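Side-chain contacts in endo-1,3-beta-glucanase, family GH16 (Zobellia galactanivorans, PDB 4CRQ), which is a laminarinase thought to cleave internal beta-1,3-glucosidic bonds of laminarin, this chain being its calcium-binding GH16 catalytic module: residues N33-Y38 with F211-S216; I86-P89 with W95-F98. The protein carries 1 engineered substitution. One frame throughout, in Å; residues are numbered along the deposited sequence.

Contact 1 (N33-Y38 with F211-S216); sequences NELQYY and FDVDQS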
# COMPACT_ATOMS: atom_id res chain seq x y z
N ASN A 33 -8.31 -11.65 -7.22
CA ASN A 33 -8.15 -12.25 -8.56
C ASN A 33 -7.03 -11.58 -9.37
O ASN A 33 -7.12 -11.47 -10.61
CB ASN A 33 -9.47 -12.24 -9.35
CG ASN A 33 -10.56 -13.06 -8.68
OD1 ASN A 33 -10.35 -14.22 -8.33
ND2 ASN A 33 -11.73 -12.45 -8.49
N GLU A 34 -5.99 -11.14 -8.66
CA GLU A 34 -4.81 -10.49 -9.28
C GLU A 34 -4.06 -11.50 -10.17
O GLU A 34 -4.12 -12.72 -9.91
CB GLU A 34 -3.87 -9.93 -8.22
CG GLU A 34 -4.55 -8.79 -7.46
CD GLU A 34 -3.90 -8.44 -6.12
OE1 GLU A 34 -2.70 -8.77 -5.90
OE2 GLU A 34 -4.57 -7.82 -5.27
N LEU A 35 -3.37 -11.00 -11.19
CA LEU A 35 -2.73 -11.87 -12.21
C LEU A 35 -1.23 -12.11 -12.01
O LEU A 35 -0.66 -12.97 -12.69
CB LEU A 35 -3.03 -11.34 -13.64
CG LEU A 35 -4.51 -11.00 -13.94
CD1 LEU A 35 -4.63 -10.28 -15.27
CD2 LEU A 35 -5.40 -12.25 -13.90
N GLN A 36 -0.60 -11.37 -11.09
CA GLN A 36 0.87 -11.51 -10.89
C GLN A 36 1.27 -12.58 -9.87
O GLN A 36 0.54 -12.89 -8.90
CB GLN A 36 1.55 -10.19 -10.45
CG GLN A 36 1.37 -9.83 -8.97
CD GLN A 36 -0.07 -9.60 -8.54
OE1 GLN A 36 -0.88 -9.10 -9.32
NE2 GLN A 36 -0.39 -9.96 -7.29
N TYR A 37 2.46 -13.13 -10.10
CA TYR A 37 3.10 -14.01 -9.15
C TYR A 37 4.24 -13.18 -8.48
O TYR A 37 5.17 -12.75 -9.19
CB TYR A 37 3.65 -15.24 -9.87
CG TYR A 37 4.24 -16.33 -9.00
CD1 TYR A 37 5.46 -16.16 -8.27
CD2 TYR A 37 3.60 -17.58 -8.91
CE1 TYR A 37 6.00 -17.19 -7.48
CE2 TYR A 37 4.14 -18.61 -8.11
CZ TYR A 37 5.33 -18.41 -7.42
OH TYR A 37 5.82 -19.43 -6.65
N TYR A 38 4.18 -12.91 -7.17
CA TYR A 38 5.22 -12.13 -6.52
C TYR A 38 6.50 -12.93 -6.35
O TYR A 38 6.46 -14.11 -6.03
CB TYR A 38 4.71 -11.64 -5.20
CG TYR A 38 3.64 -10.53 -5.27
CD1 TYR A 38 3.88 -9.36 -6.01
CD2 TYR A 38 2.43 -10.64 -4.56
CE1 TYR A 38 2.95 -8.32 -6.07
CE2 TYR A 38 1.48 -9.63 -4.61
CZ TYR A 38 1.75 -8.47 -5.36
OH TYR A 38 0.85 -7.44 -5.41
N PHE A 211 -9.11 -6.89 -15.93
CA PHE A 211 -8.26 -8.01 -16.40
C PHE A 211 -7.55 -7.82 -17.74
O PHE A 211 -6.91 -8.74 -18.26
CB PHE A 211 -9.09 -9.32 -16.32
CG PHE A 211 -9.63 -9.54 -14.94
CD1 PHE A 211 -8.78 -10.02 -13.92
CD2 PHE A 211 -10.99 -9.26 -14.63
CE1 PHE A 211 -9.26 -10.21 -12.63
CE2 PHE A 211 -11.47 -9.45 -13.32
CZ PHE A 211 -10.59 -9.92 -12.33
N ASP A 212 -7.65 -6.60 -18.27
CA ASP A 212 -6.93 -6.22 -19.48
C ASP A 212 -5.66 -5.53 -19.04
O ASP A 212 -5.67 -4.63 -18.18
CB ASP A 212 -7.79 -5.33 -20.35
CG ASP A 212 -9.10 -6.01 -20.76
OD1 ASP A 212 -9.15 -7.26 -20.77
OD2 ASP A 212 -10.09 -5.33 -21.07
N VAL A 213 -4.54 -5.97 -19.63
CA VAL A 213 -3.23 -5.44 -19.30
C VAL A 213 -2.57 -4.94 -20.56
O VAL A 213 -2.51 -5.67 -21.59
CB VAL A 213 -2.34 -6.53 -18.64
CG1 VAL A 213 -0.91 -6.01 -18.31
CG2 VAL A 213 -3.03 -7.13 -17.40
N ASP A 214 -2.07 -3.70 -20.50
CA ASP A 214 -1.27 -3.17 -21.60
C ASP A 214 0.19 -3.67 -21.39
O ASP A 214 0.99 -3.03 -20.68
CB ASP A 214 -1.35 -1.64 -21.66
CG ASP A 214 -0.50 -1.06 -22.78
OD1 ASP A 214 0.18 -1.82 -23.52
OD2 ASP A 214 -0.50 0.18 -22.92
N GLN A 215 0.52 -4.80 -22.02
CA GLN A 215 1.84 -5.40 -21.81
C GLN A 215 2.95 -4.56 -22.43
O GLN A 215 4.14 -4.75 -22.06
CB GLN A 215 1.89 -6.85 -22.30
CG GLN A 215 0.79 -7.74 -21.70
CD GLN A 215 0.80 -9.15 -22.28
OE1 GLN A 215 1.32 -9.38 -23.38
NE2 GLN A 215 0.22 -10.09 -21.54
N SER A 216 2.60 -3.62 -23.34
CA SER A 216 3.60 -2.72 -23.92
C SER A 216 4.18 -1.74 -22.87
O SER A 216 5.23 -1.12 -23.11
CB SER A 216 3.06 -1.92 -25.12
OG SER A 216 2.23 -0.84 -24.70

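Contact 2 (I86-P89 with W95-F98); sequences IALP and WPAF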
# COMPACT_ATOMS: atom_id res chain seq x y z
N ILE A 86 6.97 8.69 -3.69
CA ILE A 86 6.77 7.65 -4.72
C ILE A 86 6.51 8.25 -6.10
O ILE A 86 5.76 9.24 -6.22
CB ILE A 86 5.55 6.76 -4.34
CG1 ILE A 86 5.73 6.12 -2.95
CG2 ILE A 86 5.29 5.63 -5.37
CD1 ILE A 86 4.52 5.31 -2.46
N ALA A 87 7.09 7.62 -7.13
CA ALA A 87 6.86 7.95 -8.55
C ALA A 87 6.26 6.67 -9.16
O ALA A 87 6.78 5.58 -8.94
CB ALA A 87 8.14 8.36 -9.26
N LEU A 88 5.18 6.79 -9.92
CA LEU A 88 4.43 5.64 -10.40
C LEU A 88 4.42 5.49 -11.91
O LEU A 88 4.37 6.48 -12.62
CB LEU A 88 2.95 5.80 -9.95
CG LEU A 88 2.68 5.81 -8.43
CD1 LEU A 88 1.22 6.15 -8.13
CD2 LEU A 88 3.09 4.46 -7.80
N PRO A 89 4.45 4.23 -12.40
CA PRO A 89 4.38 3.98 -13.84
C PRO A 89 2.91 4.00 -14.26
O PRO A 89 2.05 3.86 -13.41
CB PRO A 89 4.93 2.57 -13.97
CG PRO A 89 4.57 1.89 -12.67
CD PRO A 89 4.58 2.97 -11.62
N TRP A 95 -1.44 -1.78 -10.69
CA TRP A 95 -2.13 -1.50 -9.43
C TRP A 95 -1.17 -1.38 -8.26
O TRP A 95 -1.07 -2.30 -7.44
CB TRP A 95 -3.25 -2.54 -9.27
CG TRP A 95 -4.15 -2.39 -8.07
CD1 TRP A 95 -4.32 -1.28 -7.23
CD2 TRP A 95 -5.07 -3.40 -7.57
NE1 TRP A 95 -5.24 -1.54 -6.25
CE2 TRP A 95 -5.74 -2.80 -6.39
CE3 TRP A 95 -5.38 -4.70 -7.94
CZ2 TRP A 95 -6.69 -3.51 -5.65
CZ3 TRP A 95 -6.35 -5.40 -7.19
CH2 TRP A 95 -6.98 -4.82 -6.07
N PRO A 96 -0.48 -0.23 -8.18
CA PRO A 96 0.45 -0.03 -7.08
C PRO A 96 -0.28 0.37 -5.80
O PRO A 96 -1.39 0.94 -5.85
CB PRO A 96 1.29 1.16 -7.58
CG PRO A 96 0.30 1.99 -8.38
CD PRO A 96 -0.47 0.93 -9.13
N ALA A 97 0.34 0.08 -4.64
CA ALA A 97 -0.26 0.48 -3.36
C ALA A 97 0.77 0.63 -2.25
O ALA A 97 1.79 -0.06 -2.28
CB ALA A 97 -1.36 -0.51 -2.92
N PHE A 98 0.46 1.52 -1.29
CA PHE A 98 1.26 1.78 -0.11
C PHE A 98 0.21 1.75 0.98
O PHE A 98 -0.72 2.56 0.97
CB PHE A 98 1.90 3.15 -0.26
CG PHE A 98 2.53 3.73 1.02
CD1 PHE A 98 3.30 2.96 1.96
CD2 PHE A 98 2.40 5.13 1.27
CE1 PHE A 98 3.88 3.57 3.09
CE2 PHE A 98 2.96 5.73 2.40
CZ PHE A 98 3.71 4.95 3.32

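Contact 1 (N33-Y38 with F211-S216)
The Phe211 ring presents its rim, not a face, to Asn33 and Leu35. Asn33 O lies in the plane of the ring, 3.2 Å from Phe211 CE1, so the carbonyl faces the weakly positive C-H edge of the aromatic group. Beside it, Asn33 CB approaches both Phe211 CE1 and Phe211 CZ at 3.9 Å. Further round the same rim Leu35 CD2 comes within 4.0 Å of Phe211 CD1, the two side chains crossing at about a right angle. The other leucine methyl serves a different partner: Leu35 CD1 meets Val213 CG2 at 4.1 Å, where the leucine and valine branches run past each other in opposite directions. Phe211 CG stands beside its own backbone N (chi1 -55°), which brings the ring across to the 33-35 turn although its CB does not point straight there.

The second shell mainly holds segment 33-38. Asn33 ND2 is hydrogen-bonded to Asp207 OD1, Leu35 bonds through its backbone to Val204, and Leu35 and Val213 both rest on Tyr64. Behind the turn, Gln36 NE2 donates to the anti lone pair of Glu34 OE1 (2.9 Å), which is tilted 19° from the amide plane of Gln36; Gln36 OE1 accepts from Val204 N. At the periphery of the GH16 beta-sandwich, away from the calcium site, the approach to strand 36-38 is thus tied to strand 196-204, while Phe211 and Val213, in the loop before strand 220-231, pack against its start. The association is one of shape and weak polarity, with no hydrogen bond across it.

Contact 2 (I86-P89 with W95-F98)
Leu88 and Pro96 meet at a slant, one leucine methyl set against the CB-CG edge of the pyrrolidine ring. Leu88 CD2 is 3.8 Å from Pro96 CB and equally 3.8 Å from Pro96 CG, so it sits astride the bond between them instead of over a single carbon. The leucine CG lies beside the backbone N (chi1 -63°); CD1 continues the extended chain, and it is the side branch CD2 that meets the proline. Two residues earlier, in strand 80-87, Ile86 reaches over in a similar manner: its CG1 arm is extended (chi2 175°), and the terminal CD1 comes to 4.0 Å from Phe98 CB. The same methyl is 4.3 Å from Phe98 CG, an oblique approach to the ring in which the benzylic carbon is the closest point.

Strand 80-87 pairs with 156-163 and 220-231, whereas strand 94-102 pairs with 196-204 and 115-117. The four side chains therefore fill the interior between the two layers of the beta-jelly-roll sandwich that characterises family GH16. The alternation of strand 80-87 carries on into Leu88: Ile86 and Leu88 face Phe98 and Pro96, while Ala87 turns the other way and packs on Leu223.

Within the first layer Ile86 CG2 lies close alongside Leu88 CD2, at 3.5 Å. Both residues also touch Tyr159, which flanks them from the neighbouring strand. Pro96 also touches Met222 and Phe98 touches Val227, both on strand 220-231 beside 80-87; Ile198 and Leu200 of the adjoining strand 196-204 flank Phe98. Asp225, a ligand of the bound calcium ion, has its side chain about 7 Å from that of Ile86.

Contact 2 is core and contact 1 is surface: all four touching residues of the former are buried, and none of the latter are. Strand 196-204 relates the two, since it binds 33-38 through Val204 and pairs with the strand carrying 95-98. Their chemistry differs accordingly. Between the sandwich layers only aliphatic groups make the closest approaches, whereas at the periphery a backbone carbonyl and an aromatic edge join the apolar pairs, backed by polar side-chain bonds. The centres lie about 15 Å apart, yet the contacts touch where Glu34 OE2 packs 3.6 Å from Trp95 CZ3, on the side of strand 94-102 turned away from segment 86-89.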